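RctB replication initiator protein (Vibrio cholerae, PDB 5UBD) probably binds origin DNA through helix-turn-helix elements to start replication of the second chromosome of the cholera bacterium. Local coordinates at residues 12-17 / 101-106. The protein carries 1 engineered substitution. Numbering follows the deposited sequence.
Sequences PRTHKD and FEEGLA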
loop_
_atom_site.group_PDB
_atom_site.type_symbol
_atom_site.label_atom_id
_atom_site.label_comp_id
_atom_site.label_asym_id
_atom_site.label_seq_id
_atom_site.Cartn_x
_atom_site.Cartn_y
_atom_site.Cartn_z
ATOM N N PRO A 12 -10.479 -1.677 -14.589
ATOM C CA PRO A 12 -9.978 -0.470 -15.261
ATOM C C PRO A 12 -8.624 0.028 -14.768
ATOM O O PRO A 12 -8.258 1.167 -15.065
ATOM C CB PRO A 12 -11.060 0.564 -14.946
ATOM C CG PRO A 12 -11.538 0.169 -13.593
ATOM C CD PRO A 12 -11.465 -1.344 -13.544
ATOM N N ARG A 13 -7.884 -0.804 -14.041
ATOM C CA ARG A 13 -6.621 -0.369 -13.463
ATOM C C ARG A 13 -5.508 -0.378 -14.505
ATOM O O ARG A 13 -5.420 -1.286 -15.336
ATOM C CB ARG A 13 -6.238 -1.260 -12.280
ATOM C CG ARG A 13 -7.236 -1.230 -11.131
ATOM C CD ARG A 13 -6.683 -1.925 -9.889
ATOM N NE ARG A 13 -7.601 -1.827 -8.756
ATOM C CZ ARG A 13 -7.682 -0.771 -7.951
ATOM N NH1 ARG A 13 -6.898 0.280 -8.151
ATOM N NH2 ARG A 13 -8.548 -0.764 -6.945
ATOM N N THR A 14 -4.659 0.649 -14.456
ATOM C CA THR A 14 -3.462 0.745 -15.285
ATOM C C THR A 14 -2.286 1.171 -14.416
ATOM O O THR A 14 -2.452 1.568 -13.257
ATOM C CB THR A 14 -3.627 1.749 -16.436
ATOM O OG1 THR A 14 -3.629 3.088 -15.914
ATOM C CG2 THR A 14 -4.921 1.497 -17.204
ATOM N N HIS A 15 -1.083 1.112 -14.996
ATOM C CA HIS A 15 0.091 1.538 -14.242
ATOM C C HIS A 15 0.094 3.042 -13.974
ATOM O O HIS A 15 0.770 3.476 -13.036
ATOM C CB HIS A 15 1.388 1.089 -14.942
ATOM C CG HIS A 15 1.664 1.767 -16.249
ATOM N ND1 HIS A 15 1.331 1.206 -17.463
ATOM C CD2 HIS A 15 2.282 2.942 -16.534
ATOM C CE1 HIS A 15 1.740 2.002 -18.438
ATOM N NE2 HIS A 15 2.294 3.077 -17.902
ATOM N N LYS A 16 -0.685 3.842 -14.730
ATOM C CA LYS A 16 -0.811 5.273 -14.425
ATOM C C LYS A 16 -1.280 5.512 -12.990
ATOM O O LYS A 16 -0.948 6.550 -12.405
ATOM C CB LYS A 16 -1.794 5.996 -15.375
ATOM C CG LYS A 16 -1.408 6.252 -16.845
ATOM C CD LYS A 16 -0.042 6.865 -17.078
ATOM C CE LYS A 16 0.409 6.585 -18.526
ATOM N NZ LYS A 16 -0.640 6.654 -19.600
ATOM N N ASP A 17 -2.019 4.563 -12.402
ATOM C CA ASP A 17 -2.578 4.760 -11.066
ATOM C C ASP A 17 -1.538 4.607 -9.961
ATOM O O ASP A 17 -1.809 4.993 -8.818
ATOM C CB ASP A 17 -3.729 3.782 -10.817
ATOM C CG ASP A 17 -4.806 3.853 -11.889
ATOM O OD1 ASP A 17 -5.033 4.952 -12.438
ATOM O OD2 ASP A 17 -5.429 2.804 -12.180
ATOM N N PHE A 101 -0.135 -5.827 -15.885
ATOM C CA PHE A 101 -1.465 -5.336 -16.208
ATOM C C PHE A 101 -1.941 -5.921 -17.533
ATOM O O PHE A 101 -1.145 -6.203 -18.431
ATOM C CB PHE A 101 -1.474 -3.808 -16.293
ATOM C CG PHE A 101 -1.126 -3.123 -15.003
ATOM C CD1 PHE A 101 0.198 -2.877 -14.667
ATOM C CD2 PHE A 101 -2.122 -2.713 -14.130
ATOM C CE1 PHE A 101 0.520 -2.244 -13.479
ATOM C CE2 PHE A 101 -1.805 -2.078 -12.940
ATOM C CZ PHE A 101 -0.483 -1.844 -12.614
ATOM N N GLU A 102 -3.259 -6.107 -17.646
ATOM C CA GLU A 102 -3.835 -6.503 -18.924
ATOM C C GLU A 102 -3.933 -5.333 -19.891
ATOM O O GLU A 102 -4.093 -5.551 -21.097
ATOM C CB GLU A 102 -5.219 -7.134 -18.727
ATOM C CG GLU A 102 -6.293 -6.190 -18.203
ATOM C CD GLU A 102 -7.689 -6.788 -18.305
ATOM O OE1 GLU A 102 -7.852 -7.791 -19.032
ATOM O OE2 GLU A 102 -8.624 -6.259 -17.661
ATOM N N GLU A 103 -3.830 -4.105 -19.389
ATOM C CA GLU A 103 -3.838 -2.897 -20.208
ATOM C C GLU A 103 -2.598 -2.086 -19.861
ATOM O O GLU A 103 -2.509 -1.523 -18.765
ATOM C CB GLU A 103 -5.111 -2.081 -19.971
ATOM C CG GLU A 103 -5.105 -0.707 -20.623
ATOM C CD GLU A 103 -5.096 -0.779 -22.142
ATOM O OE1 GLU A 103 -5.722 -1.704 -22.703
ATOM O OE2 GLU A 103 -4.456 0.088 -22.774
ATOM N N GLY A 104 -1.637 -2.035 -20.785
ATOM C CA GLY A 104 -0.426 -1.268 -20.573
ATOM C C GLY A 104 0.694 -2.066 -19.930
ATOM O O GLY A 104 0.566 -3.247 -19.590
ATOM N N LEU A 105 1.825 -1.385 -19.766
ATOM C CA LEU A 105 3.031 -1.983 -19.217
ATOM C C LEU A 105 3.069 -1.807 -17.704
ATOM O O LEU A 105 2.450 -0.903 -17.139
ATOM C CB LEU A 105 4.280 -1.366 -19.851
ATOM C CG LEU A 105 4.360 -1.453 -21.379
ATOM C CD1 LEU A 105 5.474 -0.568 -21.920
ATOM C CD2 LEU A 105 4.546 -2.895 -21.834
ATOM N N ALA A 106 3.813 -2.693 -17.050
ATOM C CA ALA A 106 3.908 -2.625 -15.601
ATOM C C ALA A 106 4.891 -1.554 -15.159
ATOM O O ALA A 106 4.620 -0.818 -14.210
ATOM C CB ALA A 106 4.327 -3.977 -15.025
HETATM O O HOH W 1 -5.105 -3.390 -16.465
HETATM O O HOH W 2 -0.665 -0.209 -17.445
#
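One face of the F101 phenyl ring carries the peptide link between T14 and H15: H15 N stands 3.7 Å above the plane over the ring centre, and T14 C lies over the same face, offset toward the rim. H15 CB, over the CE1 side of that face, is 3.7 Å from F101 CE1. At the ring's edge, in plane, are A106 CA and water 1. The imidazole of H15 has G104 C at its edge, near its plane, and L105 O comes in obliquely. The modelled separation of 2.4 Å between H15 ND1 and L105 O is too short to be trusted, so the exact setting of this ring is doubtful. With chi1 at 68°, H15 CG sits between its own backbone N and carbonyl carbon, which brings the imidazole up against the G104-L105 backbone. T14 and E103 run side by side and point the same way, T14 CG2 resting 4.1 Å from E103 CG. Water joins the two backbones: water 2 accepts from H15 N at 2.8 Å and donates to E103 O at 2.6 Å. Within 12-17 the short 3-10 turn is closed by D17 N to T14 O, 3.1 Å, and T14 N donates almost straight (171°) to D17 OD2, meeting it from above the carboxylate plane. At the backbone angles of G104 a side chain would be jammed against the carbonyl O of E103, which calls for glycine. This surface contact joins two loops of the mixed sheet: 12-17 lies between strands 8-9 and 20-22, whereas the loop holding G104 and L105 connects strand 94-101 to strand 111-114. F101 also packs on I9 of strand 8-9 and L20 of strand 20-22, whereas R13 turns aside to salt bridges with D60 and with E67 of helix 65-70.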